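Local coordinates for meta cleavage compound hydrolase (Janthinobacterium, PDB 1J1I), which catalyses a hydrolytic carbon-carbon bond cleavage in bacterial carbazole degradation, splitting the meta-cleavage product to yield anthranilate, at residues A[65-70]-A[102-107]; A[90-95]-A[117-122]; A[107-112]-A[131-136]; A[223-228]-A[246-251]. All blocks are in the same frame, centred on the assembly; numbering follows the deposited sequence.

Interaction 1 (A[65-70]-A[102-107]); sequences HYRVIA and MNFDGK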
loop_
_atom_site.group_PDB
_atom_site.type_symbol
_atom_site.label_atom_id
_atom_site.label_comp_id
_atom_site.label_asym_id
_atom_site.label_seq_id
_atom_site.Cartn_x
_atom_site.Cartn_y
_atom_site.Cartn_z
ATOM N N HIS A 65 13.603 -1.830 14.203
ATOM C CA HIS A 65 12.605 -2.794 14.655
ATOM C C HIS A 65 12.901 -4.262 14.357
ATOM O O HIS A 65 12.233 -5.140 14.899
ATOM C CB HIS A 65 11.249 -2.434 14.042
ATOM C CG HIS A 65 10.837 -1.016 14.285
ATOM N ND1 HIS A 65 10.490 -0.545 15.533
ATOM C CD2 HIS A 65 10.742 0.041 13.443
ATOM C CE1 HIS A 65 10.201 0.741 15.449
ATOM N NE2 HIS A 65 10.346 1.122 14.194
ATOM N N TYR A 66 13.880 -4.531 13.496
ATOM C CA TYR A 66 14.212 -5.912 13.144
ATOM C C TYR A 66 15.703 -6.144 12.961
ATOM O O TYR A 66 16.491 -5.202 12.895
ATOM C CB TYR A 66 13.534 -6.313 11.825
ATOM C CG TYR A 66 12.033 -6.227 11.830
ATOM C CD1 TYR A 66 11.380 -5.030 11.537
ATOM C CD2 TYR A 66 11.262 -7.334 12.176
ATOM C CE1 TYR A 66 9.990 -4.939 11.595
ATOM C CE2 TYR A 66 9.876 -7.255 12.238
ATOM C CZ TYR A 66 9.246 -6.055 11.949
ATOM O OH TYR A 66 7.878 -5.973 12.038
ATOM N N ARG A 67 16.078 -7.420 12.882
ATOM C CA ARG A 67 17.462 -7.793 12.629
ATOM C C ARG A 67 17.520 -7.800 11.103
ATOM O O ARG A 67 16.969 -8.695 10.460
ATOM C CB ARG A 67 17.765 -9.199 13.159
ATOM C CG ARG A 67 19.211 -9.624 12.944
ATOM C CD ARG A 67 19.443 -11.078 13.323
ATOM N NE ARG A 67 20.813 -11.485 13.027
ATOM C CZ ARG A 67 21.246 -12.741 13.046
ATOM N NH1 ARG A 67 20.414 -13.730 13.346
ATOM N NH2 ARG A 67 22.514 -13.004 12.766
ATOM N N VAL A 68 18.170 -6.794 10.528
ATOM C CA VAL A 68 18.267 -6.669 9.079
ATOM C C VAL A 68 19.508 -7.350 8.509
ATOM O O VAL A 68 20.630 -7.100 8.953
ATOM C CB VAL A 68 18.273 -5.189 8.662
ATOM C CG1 VAL A 68 18.312 -5.079 7.152
ATOM C CG2 VAL A 68 17.040 -4.483 9.232
ATOM N N ILE A 69 19.293 -8.196 7.508
ATOM C CA ILE A 69 20.370 -8.943 6.863
ATOM C C ILE A 69 20.283 -8.744 5.347
ATOM O O ILE A 69 19.392 -9.290 4.694
ATOM C CB ILE A 69 20.242 -10.457 7.187
ATOM C CG1 ILE A 69 20.316 -10.687 8.706
ATOM C CG2 ILE A 69 21.311 -11.251 6.442
ATOM C CD1 ILE A 69 21.689 -10.461 9.337
ATOM N N ALA A 70 21.199 -7.948 4.799
ATOM C CA ALA A 70 21.237 -7.674 3.364
ATOM C C ALA A 70 22.280 -8.599 2.735
ATOM O O ALA A 70 23.480 -8.408 2.921
ATOM C CB ALA A 70 21.602 -6.208 3.118
ATOM N N MET A 102 22.663 -19.296 8.275
ATOM C CA MET A 102 22.548 -18.218 9.249
ATOM C C MET A 102 21.966 -18.745 10.559
ATOM O O MET A 102 21.385 -19.828 10.606
ATOM C CB MET A 102 21.679 -17.082 8.697
ATOM C CG MET A 102 22.388 -16.213 7.663
ATOM S SD MET A 102 23.896 -15.436 8.315
ATOM C CE MET A 102 23.190 -14.127 9.307
ATOM N N ASN A 103 22.139 -17.981 11.630
ATOM C CA ASN A 103 21.639 -18.395 12.931
ATOM C C ASN A 103 20.248 -17.838 13.212
ATOM O O ASN A 103 20.092 -16.869 13.961
ATOM C CB ASN A 103 22.633 -17.978 14.029
ATOM C CG ASN A 103 22.919 -16.482 14.040
ATOM O OD1 ASN A 103 23.033 -15.846 12.987
ATOM N ND2 ASN A 103 23.062 -15.916 15.238
ATOM N N PHE A 104 19.242 -18.458 12.599
ATOM C CA PHE A 104 17.856 -18.039 12.777
ATOM C C PHE A 104 17.092 -19.045 13.624
ATOM O O PHE A 104 17.141 -20.246 13.369
ATOM C CB PHE A 104 17.174 -17.899 11.418
ATOM C CG PHE A 104 17.804 -16.868 10.531
ATOM C CD1 PHE A 104 17.886 -17.076 9.159
ATOM C CD2 PHE A 104 18.292 -15.677 11.060
ATOM C CE1 PHE A 104 18.443 -16.112 8.323
ATOM C CE2 PHE A 104 18.851 -14.707 10.234
ATOM C CZ PHE A 104 18.925 -14.926 8.860
ATOM N N ASP A 105 16.376 -18.552 14.629
ATOM C CA ASP A 105 15.606 -19.425 15.509
ATOM C C ASP A 105 14.326 -19.905 14.840
ATOM O O ASP A 105 13.796 -20.963 15.190
ATOM C CB ASP A 105 15.241 -18.700 16.811
ATOM C CG ASP A 105 16.446 -18.093 17.500
ATOM O OD1 ASP A 105 17.472 -18.792 17.633
ATOM O OD2 ASP A 105 16.362 -16.917 17.918
ATOM N N GLY A 106 13.828 -19.125 13.885
ATOM C CA GLY A 106 12.603 -19.495 13.197
ATOM C C GLY A 106 12.567 -19.043 11.749
ATOM O O GLY A 106 13.586 -19.050 11.059
ATOM N N LYS A 107 11.385 -18.652 11.286
ATOM C CA LYS A 107 11.222 -18.196 9.911
ATOM C C LYS A 107 11.801 -16.801 9.733
ATOM O O LYS A 107 12.064 -16.096 10.709
ATOM C CB LYS A 107 9.740 -18.189 9.531
ATOM C CG LYS A 107 9.106 -19.570 9.552
ATOM C CD LYS A 107 7.631 -19.527 9.198
ATOM C CE LYS A 107 7.062 -20.937 9.110
ATOM N NZ LYS A 107 5.638 -20.925 8.690
#

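Interaction 2 (A[90-95]-A[117-122]); sequences RRIRHL and GATGLG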
loop_
_atom_site.group_PDB
_atom_site.type_symbol
_atom_site.label_atom_id
_atom_site.label_comp_id
_atom_site.label_asym_id
_atom_site.label_seq_id
_atom_site.Cartn_x
_atom_site.Cartn_y
_atom_site.Cartn_z
ATOM N N ARG A 90 19.946 -22.005 -9.337
ATOM C CA ARG A 90 21.150 -21.899 -8.516
ATOM C C ARG A 90 21.061 -20.742 -7.514
ATOM O O ARG A 90 21.522 -20.863 -6.377
ATOM C CB ARG A 90 22.377 -21.734 -9.419
ATOM C CG ARG A 90 23.673 -22.240 -8.815
ATOM C CD ARG A 90 23.531 -23.674 -8.319
ATOM N NE ARG A 90 24.820 -24.263 -7.973
ATOM C CZ ARG A 90 25.723 -24.651 -8.867
ATOM N NH1 ARG A 90 25.476 -24.516 -10.165
ATOM N NH2 ARG A 90 26.874 -25.173 -8.467
ATOM N N ARG A 91 20.472 -19.620 -7.924
ATOM C CA ARG A 91 20.322 -18.489 -7.012
ATOM C C ARG A 91 19.318 -18.833 -5.909
ATOM O O ARG A 91 19.493 -18.442 -4.753
ATOM C CB ARG A 91 19.859 -17.232 -7.759
ATOM C CG ARG A 91 20.970 -16.468 -8.476
ATOM C CD ARG A 91 20.424 -15.200 -9.140
ATOM N NE ARG A 91 19.559 -15.519 -10.274
ATOM C CZ ARG A 91 20.001 -15.833 -11.488
ATOM N NH1 ARG A 91 21.305 -15.863 -11.733
ATOM N NH2 ARG A 91 19.143 -16.132 -12.454
ATOM N N ILE A 92 18.267 -19.560 -6.267
ATOM C CA ILE A 92 17.264 -19.959 -5.283
ATOM C C ILE A 92 17.913 -20.870 -4.242
ATOM O O ILE A 92 17.743 -20.673 -3.035
ATOM C CB ILE A 92 16.084 -20.701 -5.955
ATOM C CG1 ILE A 92 15.292 -19.715 -6.825
ATOM C CG2 ILE A 92 15.183 -21.335 -4.887
ATOM C CD1 ILE A 92 14.230 -20.366 -7.690
ATOM N N ARG A 93 18.663 -21.863 -4.716
ATOM C CA ARG A 93 19.341 -22.795 -3.820
ATOM C C ARG A 93 20.302 -22.039 -2.915
ATOM O O ARG A 93 20.407 -22.331 -1.721
ATOM C CB ARG A 93 20.126 -23.841 -4.614
ATOM C CG ARG A 93 20.815 -24.881 -3.733
ATOM C CD ARG A 93 21.929 -25.592 -4.485
ATOM N NE ARG A 93 21.467 -26.166 -5.745
ATOM C CZ ARG A 93 22.264 -26.733 -6.646
ATOM N NH1 ARG A 93 21.754 -27.228 -7.766
ATOM N NH2 ARG A 93 23.572 -26.803 -6.428
ATOM N N HIS A 94 21.007 -21.064 -3.485
ATOM C CA HIS A 94 21.954 -20.284 -2.704
ATOM C C HIS A 94 21.260 -19.563 -1.554
ATOM O O HIS A 94 21.728 -19.608 -0.418
ATOM C CB HIS A 94 22.685 -19.257 -3.578
ATOM C CG HIS A 94 23.518 -18.293 -2.792
ATOM N ND1 HIS A 94 23.232 -16.947 -2.718
ATOM C CD2 HIS A 94 24.611 -18.486 -2.013
ATOM C CE1 HIS A 94 24.110 -16.353 -1.931
ATOM N NE2 HIS A 94 24.959 -17.265 -1.489
ATOM N N LEU A 95 20.148 -18.895 -1.850
ATOM C CA LEU A 95 19.412 -18.176 -0.818
ATOM C C LEU A 95 18.946 -19.166 0.249
ATOM O O LEU A 95 18.988 -18.872 1.446
ATOM C CB LEU A 95 18.222 -17.433 -1.432
ATOM C CG LEU A 95 17.269 -16.707 -0.475
ATOM C CD1 LEU A 95 18.060 -15.752 0.415
ATOM C CD2 LEU A 95 16.221 -15.932 -1.284
ATOM N N GLY A 117 13.901 -10.195 -6.088
ATOM C CA GLY A 117 12.514 -10.512 -5.799
ATOM C C GLY A 117 12.148 -11.870 -6.373
ATOM O O GLY A 117 11.492 -12.677 -5.714
ATOM N N ALA A 118 12.590 -12.134 -7.599
ATOM C CA ALA A 118 12.307 -13.422 -8.237
ATOM C C ALA A 118 12.922 -14.555 -7.415
ATOM O O ALA A 118 12.339 -15.636 -7.279
ATOM C CB ALA A 118 12.874 -13.443 -9.655
ATOM N N THR A 119 14.102 -14.301 -6.856
ATOM C CA THR A 119 14.787 -15.312 -6.067
ATOM C C THR A 119 14.078 -15.546 -4.729
ATOM O O THR A 119 13.971 -16.682 -4.271
ATOM C CB THR A 119 16.273 -14.926 -5.854
ATOM O OG1 THR A 119 16.907 -14.772 -7.133
ATOM C CG2 THR A 119 17.009 -16.018 -5.079
ATOM N N GLY A 120 13.586 -14.475 -4.113
ATOM C CA GLY A 120 12.862 -14.611 -2.862
ATOM C C GLY A 120 11.562 -15.362 -3.117
ATOM O O GLY A 120 11.122 -16.193 -2.307
ATOM N N LEU A 121 10.949 -15.071 -4.260
ATOM C CA LEU A 121 9.700 -15.716 -4.649
ATOM C C LEU A 121 9.945 -17.212 -4.826
ATOM O O LEU A 121 9.153 -18.039 -4.372
ATOM C CB LEU A 121 9.174 -15.098 -5.956
ATOM C CG LEU A 121 7.733 -15.425 -6.380
ATOM C CD1 LEU A 121 7.272 -14.437 -7.442
ATOM C CD2 LEU A 121 7.640 -16.852 -6.903
ATOM N N GLY A 122 11.053 -17.554 -5.476
ATOM C CA GLY A 122 11.388 -18.951 -5.688
ATOM C C GLY A 122 11.528 -19.708 -4.378
ATOM O O GLY A 122 11.007 -20.820 -4.230
#

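Interaction 3 (A[107-112]-A[131-136]); sequences KVSIVG and VNALVL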
loop_
_atom_site.group_PDB
_atom_site.type_symbol
_atom_site.label_atom_id
_atom_site.label_comp_id
_atom_site.label_asym_id
_atom_site.label_seq_id
_atom_site.Cartn_x
_atom_site.Cartn_y
_atom_site.Cartn_z
ATOM N N LYS A 107 11.385 -18.652 11.286
ATOM C CA LYS A 107 11.222 -18.196 9.911
ATOM C C LYS A 107 11.801 -16.801 9.733
ATOM O O LYS A 107 12.064 -16.096 10.709
ATOM C CB LYS A 107 9.740 -18.189 9.531
ATOM C CG LYS A 107 9.106 -19.570 9.552
ATOM C CD LYS A 107 7.631 -19.527 9.198
ATOM C CE LYS A 107 7.062 -20.937 9.110
ATOM N NZ LYS A 107 5.638 -20.925 8.690
ATOM N N VAL A 108 11.996 -16.407 8.480
ATOM C CA VAL A 108 12.534 -15.088 8.165
ATOM C C VAL A 108 11.686 -14.421 7.092
ATOM O O VAL A 108 11.017 -15.096 6.303
ATOM C CB VAL A 108 13.981 -15.169 7.631
ATOM C CG1 VAL A 108 14.887 -15.810 8.669
ATOM C CG2 VAL A 108 14.012 -15.954 6.331
ATOM N N SER A 109 11.714 -13.092 7.069
ATOM C CA SER A 109 10.973 -12.343 6.063
ATOM C C SER A 109 11.961 -12.082 4.935
ATOM O O SER A 109 13.155 -11.914 5.186
ATOM C CB SER A 109 10.477 -11.011 6.634
ATOM O OG SER A 109 9.600 -11.218 7.725
ATOM N N ILE A 110 11.474 -12.060 3.698
ATOM C CA ILE A 110 12.349 -11.818 2.560
ATOM C C ILE A 110 11.849 -10.637 1.736
ATOM O O ILE A 110 10.677 -10.585 1.356
ATOM C CB ILE A 110 12.449 -13.060 1.652
ATOM C CG1 ILE A 110 12.966 -14.256 2.462
ATOM C CG2 ILE A 110 13.370 -12.758 0.458
ATOM C CD1 ILE A 110 13.048 -15.552 1.668
ATOM N N VAL A 111 12.755 -9.702 1.469
ATOM C CA VAL A 111 12.465 -8.495 0.699
ATOM C C VAL A 111 13.417 -8.444 -0.491
ATOM O O VAL A 111 14.635 -8.380 -0.310
ATOM C CB VAL A 111 12.688 -7.223 1.549
ATOM C CG1 VAL A 111 12.277 -5.991 0.757
ATOM C CG2 VAL A 111 11.896 -7.319 2.861
ATOM N N GLY A 112 12.866 -8.456 -1.702
ATOM C CA GLY A 112 13.717 -8.432 -2.875
ATOM C C GLY A 112 13.268 -7.533 -4.008
ATOM O O GLY A 112 12.075 -7.373 -4.264
ATOM N N VAL A 131 10.175 -19.382 5.348
ATOM C CA VAL A 131 9.684 -18.015 5.165
ATOM C C VAL A 131 8.399 -17.626 5.882
ATOM O O VAL A 131 7.415 -18.366 5.867
ATOM C CB VAL A 131 9.494 -17.739 3.657
ATOM C CG1 VAL A 131 9.255 -16.253 3.410
ATOM C CG2 VAL A 131 10.717 -18.229 2.894
ATOM N N ASN A 132 8.424 -16.433 6.478
ATOM C CA ASN A 132 7.289 -15.871 7.206
ATOM C C ASN A 132 6.508 -14.855 6.356
ATOM O O ASN A 132 5.280 -14.813 6.400
ATOM C CB ASN A 132 7.791 -15.178 8.475
ATOM C CG ASN A 132 6.714 -14.366 9.156
ATOM O OD1 ASN A 132 5.740 -14.914 9.672
ATOM N ND2 ASN A 132 6.878 -13.045 9.155
ATOM N N ALA A 133 7.229 -14.034 5.599
ATOM C CA ALA A 133 6.615 -13.007 4.752
ATOM C C ALA A 133 7.520 -12.699 3.570
ATOM O O ALA A 133 8.738 -12.886 3.646
ATOM C CB ALA A 133 6.365 -11.730 5.556
ATOM N N LEU A 134 6.918 -12.218 2.486
ATOM C CA LEU A 134 7.643 -11.890 1.264
ATOM C C LEU A 134 7.266 -10.514 0.715
ATOM O O LEU A 134 6.091 -10.160 0.660
ATOM C CB LEU A 134 7.345 -12.935 0.189
ATOM C CG LEU A 134 7.913 -12.695 -1.214
ATOM C CD1 LEU A 134 9.428 -12.857 -1.198
ATOM C CD2 LEU A 134 7.287 -13.681 -2.190
ATOM N N VAL A 135 8.268 -9.747 0.305
ATOM C CA VAL A 135 8.032 -8.424 -0.272
ATOM C C VAL A 135 8.643 -8.424 -1.663
ATOM O O VAL A 135 9.845 -8.614 -1.814
ATOM C CB VAL A 135 8.693 -7.310 0.569
ATOM C CG1 VAL A 135 8.499 -5.949 -0.115
ATOM C CG2 VAL A 135 8.092 -7.294 1.971
ATOM N N LEU A 136 7.805 -8.243 -2.678
ATOM C CA LEU A 136 8.266 -8.225 -4.054
ATOM C C LEU A 136 8.218 -6.773 -4.510
ATOM O O LEU A 136 7.159 -6.151 -4.534
ATOM C CB LEU A 136 7.358 -9.095 -4.921
ATOM C CG LEU A 136 7.274 -10.558 -4.476
ATOM C CD1 LEU A 136 6.160 -11.250 -5.242
ATOM C CD2 LEU A 136 8.620 -11.257 -4.706
HETATM O O HOH W 1 5.601 -20.465 5.736
#

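Interaction 4 (A[223-228]-A[246-251]); sequences VPTLVV and DLIDDS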
loop_
_atom_site.group_PDB
_atom_site.type_symbol
_atom_site.label_atom_id
_atom_site.label_comp_id
_atom_site.label_asym_id
_atom_site.label_seq_id
_atom_site.Cartn_x
_atom_site.Cartn_y
_atom_site.Cartn_z
ATOM N N VAL A 223 2.609 -17.577 1.385
ATOM C CA VAL A 223 2.971 -16.722 2.517
ATOM C C VAL A 223 2.424 -15.306 2.303
ATOM O O VAL A 223 2.163 -14.910 1.167
ATOM C CB VAL A 223 4.512 -16.655 2.650
ATOM C CG1 VAL A 223 4.932 -15.474 3.484
ATOM C CG2 VAL A 223 5.027 -17.938 3.284
ATOM N N PRO A 224 2.206 -14.541 3.393
ATOM C CA PRO A 224 1.701 -13.180 3.181
ATOM C C PRO A 224 2.734 -12.443 2.339
ATOM O O PRO A 224 3.943 -12.509 2.607
ATOM C CB PRO A 224 1.581 -12.618 4.601
ATOM C CG PRO A 224 2.510 -13.491 5.417
ATOM C CD PRO A 224 2.268 -14.850 4.831
ATOM N N THR A 225 2.254 -11.739 1.324
ATOM C CA THR A 225 3.132 -11.043 0.406
ATOM C C THR A 225 2.740 -9.589 0.185
ATOM O O THR A 225 1.558 -9.247 0.192
ATOM C CB THR A 225 3.131 -11.766 -0.960
ATOM O OG1 THR A 225 3.597 -13.109 -0.783
ATOM C CG2 THR A 225 4.017 -11.038 -1.966
ATOM N N LEU A 226 3.747 -8.744 -0.004
ATOM C CA LEU A 226 3.527 -7.329 -0.273
ATOM C C LEU A 226 4.148 -7.068 -1.645
ATOM O O LEU A 226 5.355 -7.233 -1.825
ATOM C CB LEU A 226 4.227 -6.461 0.777
ATOM C CG LEU A 226 3.671 -5.074 1.132
ATOM C CD1 LEU A 226 4.831 -4.103 1.325
ATOM C CD2 LEU A 226 2.730 -4.574 0.063
ATOM N N VAL A 227 3.319 -6.697 -2.615
ATOM C CA VAL A 227 3.804 -6.400 -3.959
ATOM C C VAL A 227 3.971 -4.882 -4.032
ATOM O O VAL A 227 2.981 -4.142 -4.015
ATOM C CB VAL A 227 2.794 -6.862 -5.045
ATOM C CG1 VAL A 227 3.333 -6.554 -6.433
ATOM C CG2 VAL A 227 2.525 -8.361 -4.905
ATOM N N VAL A 228 5.220 -4.425 -4.077
ATOM C CA VAL A 228 5.522 -2.992 -4.148
ATOM C C VAL A 228 5.845 -2.664 -5.594
ATOM O O VAL A 228 6.619 -3.376 -6.235
ATOM C CB VAL A 228 6.727 -2.622 -3.256
ATOM C CG1 VAL A 228 7.020 -1.129 -3.367
ATOM C CG2 VAL A 228 6.441 -2.999 -1.810
ATOM N N ASP A 246 -3.388 -10.729 -8.509
ATOM C CA ASP A 246 -4.419 -11.672 -8.918
ATOM C C ASP A 246 -3.962 -13.115 -8.648
ATOM O O ASP A 246 -4.748 -13.964 -8.223
ATOM C CB ASP A 246 -4.705 -11.490 -10.409
ATOM C CG ASP A 246 -5.806 -12.396 -10.906
ATOM O OD1 ASP A 246 -6.955 -12.254 -10.432
ATOM O OD2 ASP A 246 -5.521 -13.251 -11.768
ATOM N N LEU A 247 -2.679 -13.373 -8.874
ATOM C CA LEU A 247 -2.108 -14.708 -8.697
ATOM C C LEU A 247 -1.794 -15.133 -7.267
ATOM O O LEU A 247 -2.036 -16.280 -6.892
ATOM C CB LEU A 247 -0.838 -14.827 -9.538
ATOM C CG LEU A 247 -1.036 -14.657 -11.044
ATOM C CD1 LEU A 247 0.316 -14.521 -11.718
ATOM C CD2 LEU A 247 -1.816 -15.845 -11.597
ATOM N N ILE A 248 -1.240 -14.222 -6.475
ATOM C CA ILE A 248 -0.882 -14.542 -5.097
ATOM C C ILE A 248 -2.071 -14.278 -4.161
ATOM O O ILE A 248 -2.463 -13.133 -3.927
ATOM C CB ILE A 248 0.361 -13.727 -4.678
ATOM C CG1 ILE A 248 1.492 -13.996 -5.680
ATOM C CG2 ILE A 248 0.813 -14.121 -3.268
ATOM C CD1 ILE A 248 2.750 -13.173 -5.452
ATOM N N ASP A 249 -2.642 -15.349 -3.622
ATOM C CA ASP A 249 -3.813 -15.224 -2.757
ATOM C C ASP A 249 -3.672 -14.353 -1.515
ATOM O O ASP A 249 -4.606 -13.633 -1.158
ATOM C CB ASP A 249 -4.313 -16.598 -2.319
ATOM C CG ASP A 249 -5.722 -16.538 -1.758
ATOM O OD1 ASP A 249 -6.658 -16.287 -2.544
ATOM O OD2 ASP A 249 -5.893 -16.720 -0.541
ATOM N N ASP A 250 -2.534 -14.422 -0.835
ATOM C CA ASP A 250 -2.372 -13.605 0.360
ATOM C C ASP A 250 -1.468 -12.407 0.104
ATOM O O ASP A 250 -0.586 -12.088 0.906
ATOM C CB ASP A 250 -1.819 -14.447 1.510
ATOM C CG ASP A 250 -2.213 -13.893 2.869
ATOM O OD1 ASP A 250 -3.341 -13.362 2.977
ATOM O OD2 ASP A 250 -1.414 -13.998 3.824
ATOM N N SER A 251 -1.703 -11.731 -1.011
ATOM C CA SER A 251 -0.886 -10.575 -1.354
ATOM C C SER A 251 -1.580 -9.226 -1.198
ATOM O O SER A 251 -2.751 -9.060 -1.541
ATOM C CB SER A 251 -0.356 -10.698 -2.787
ATOM O OG SER A 251 -1.401 -10.700 -3.748
HETATM O O HOH W 2 -0.043 -15.845 -0.717
#

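Interaction 1 (A[65-70]-A[102-107])
Arg67 reaches out from its strand and grips Asn103 end-on through both terminal nitrogens. NH2 donates to the side-chain oxygen, with Arg67 NH2 2.9 Å from Asn103 OD1 and the bond nearly straight at 165°. NH1 turns to the backbone, Arg67 NH1 lying 3.2 Å from Asn103 O; that oxygen sits in the guanidinium plane, although the nitrogen stands well above the carbonyl plane. An extended chain, with CG anti to the backbone N (chi1 -179°), carries the charge this far, and a salt bridge from NE to Glu32 OE2 gives the group a second anchor, which should limit its rotation. The segment 102-107 is the loop that leaves helix 88-101 and leads into strand 108-113 of the alpha/beta hydrolase sheet, so the arginine ties the start of that connection, just past the helix, to strand 67-71. On the buried side the contact is apolar. There the flexible Met102 bends back until its CE lies 4.0 Å from Ile69 CD1, two apolar ends meeting tip to tip. Between this end and the solvent, Phe104 turns its ring edge to the arginine, Phe104 CE2 being 3.6 Å from Arg67 NH1. Toward solvent the contact is polar rather than packed, held by the bonds to Asn103, a residue suited to an exposed loop.

Interaction 2 (A[90-95]-A[117-122])
Thr119 pushes its methyl group against the backbone of the helix that carries Arg91, Ile92 and Leu95. With CG2 anti to its own backbone N (chi1 -58°), the threonine sets Thr119 CG2 3.5 Å from Arg91 O, while OG1 is hydrogen-bonded to Met115 O of its own helix and to Gln88 NE2 at the start of the facing helix 88-101. Arg91 runs across Thr119 at about a right angle, touching it with its aliphatic base: Arg91 CB is 3.9 Å from Thr119 OG1. Its polar end goes elsewhere, NE bonding Gln88. Leu95 crosses the threonine at a slant, and Leu95 CD2 comes 3.9 Å from Thr119 CG2. That leucine methyl also lies over Gly120, Leu95 CD2 to Gly120 CA being 3.9 Å. Ile92 CD1 lies 3.8 Å from Gly122 CA, an approach possible because glycine has no side chain on this face. The bare backbone at Gly122 lets Ile92 lie close to the helix, and the axes of 90-95 and 117-122 come within 8.7 Å at a crossing angle of -67°. Helix 114-126 begins at Ser114, the probable nucleophile, and helix 88-101 lies against it, with Leu95 also reaching Val123 and Met71 of strand 67-71.

Interaction 3 (A[107-112]-A[131-136])
Strands 108-113 and 131-137 are the two parallel strands of a beta-alpha-beta unit in the alpha/beta hydrolase sheet, the first of them leading through Gly112 into a sequence that matches the nucleophile elbow around Ser114, probably the catalytic serine. The backbone ladder alternates from strand to strand. Asn132 N donates to Val108 O and Ile110 N to Ala133 O; Val135 N then donates to Ile110 O at 2.8 Å. Gly112 N closes the series on Val135 O at 3.0 Å. The chain turns a corner at Asn132, and beside it the buried Ala133 N finds no partner. On one face Val111 and Val135 lie side by side, pointing the same way; both branches meet, and Val111 CG1 is 3.8 Å from Val135 CB. Beta-branched residues suit such extended chains. The other face carries Ile110, whose CD1 meets Val131 CG2 at 3.8 Å, the two side chains crossing at about a right angle, while Leu134 leans CD1 toward Ile110 CB. At the exposed end, Lys107 stretches alongside the corner, its chain extended beyond CG, and Lys107 CD lies 3.5 Å from Val131 O. A water accepts from Lys107 NZ and donates to Val131 O, giving that carbonyl a partner and joining the ammonium group to it. Helix 268-281 packs on the Val111 and Val135 face, helix 114-126 on that of Val131 and Leu134, while strands 38-42 and 225-230 flank the pair within the sheet.

Interaction 4 (A[223-228]-A[246-251])
Thr225 and Ser251 form a parallel bridge, in which Thr225 N donates to Asp250 O at 2.9 Å (165°) and Ser251 CA makes a CH...O contact with Thr225 O at 3.2 Å. A type I turn from Ile248 to Ser251 brings the chain from the end of helix 238-247 into this register. Ser251 braces the turn: its OG, between its own backbone N and carbonyl carbon (chi1 63°), bonds Ile248 O at 2.7 Å, a job for a short hydroxyl side chain. Thr225 does much the same on its side, Thr225 OG1 donating to Val223 O at 3.0 Å from well above the carbonyl plane. Its buried hydroxyl is thereby satisfied, and the side chain can sit among apolar groups; it crosses Ile248 at about a right angle, with Ile248 CG2 4.0 Å from Thr225 CB. Nearer the surface, Asp250 lies alongside Pro224, pointing the same way, and Asp250 OD2 lies against the ring, 3.4 Å from Pro224 CB. A water bridges the segments here, donating to Val223 O and accepting from Asp250 N. The fixed phi of proline suits this extended lead-in to the strand. In the second subunit, Lys231 bonds Ser251 O and His258 bonds the Asp249 carboxylate, so the turn also belongs to the dimer contact. Strand 225-230 lies between strands 131-137 and 251-256, and Val227 packs against helix 238-247 at Ala241, Phe244 and Leu245.

In the fold
Following the chain from the N terminus, interaction 1 closes the long loop from strand 67-71 to the exit of helix 88-101. Interaction 2 crosses it, since 90-95 lies inside that loop and its partner 117-122 beyond it. Interaction 3 begins where interaction 1 ends, at the shared Lys107, and crosses interaction 2 in turn, because helix 114-126 connects its two strands; Gly120 rests on Ile110 and Leu134. Interaction 4 follows in series, closing the unit of strands 225-230 and 251-256. Backbone hydrogen bonding between Leu136 and Leu226 joins interactions 3 and 4, carrying the sheet toward 251-256, the last strand of this chain's sheet.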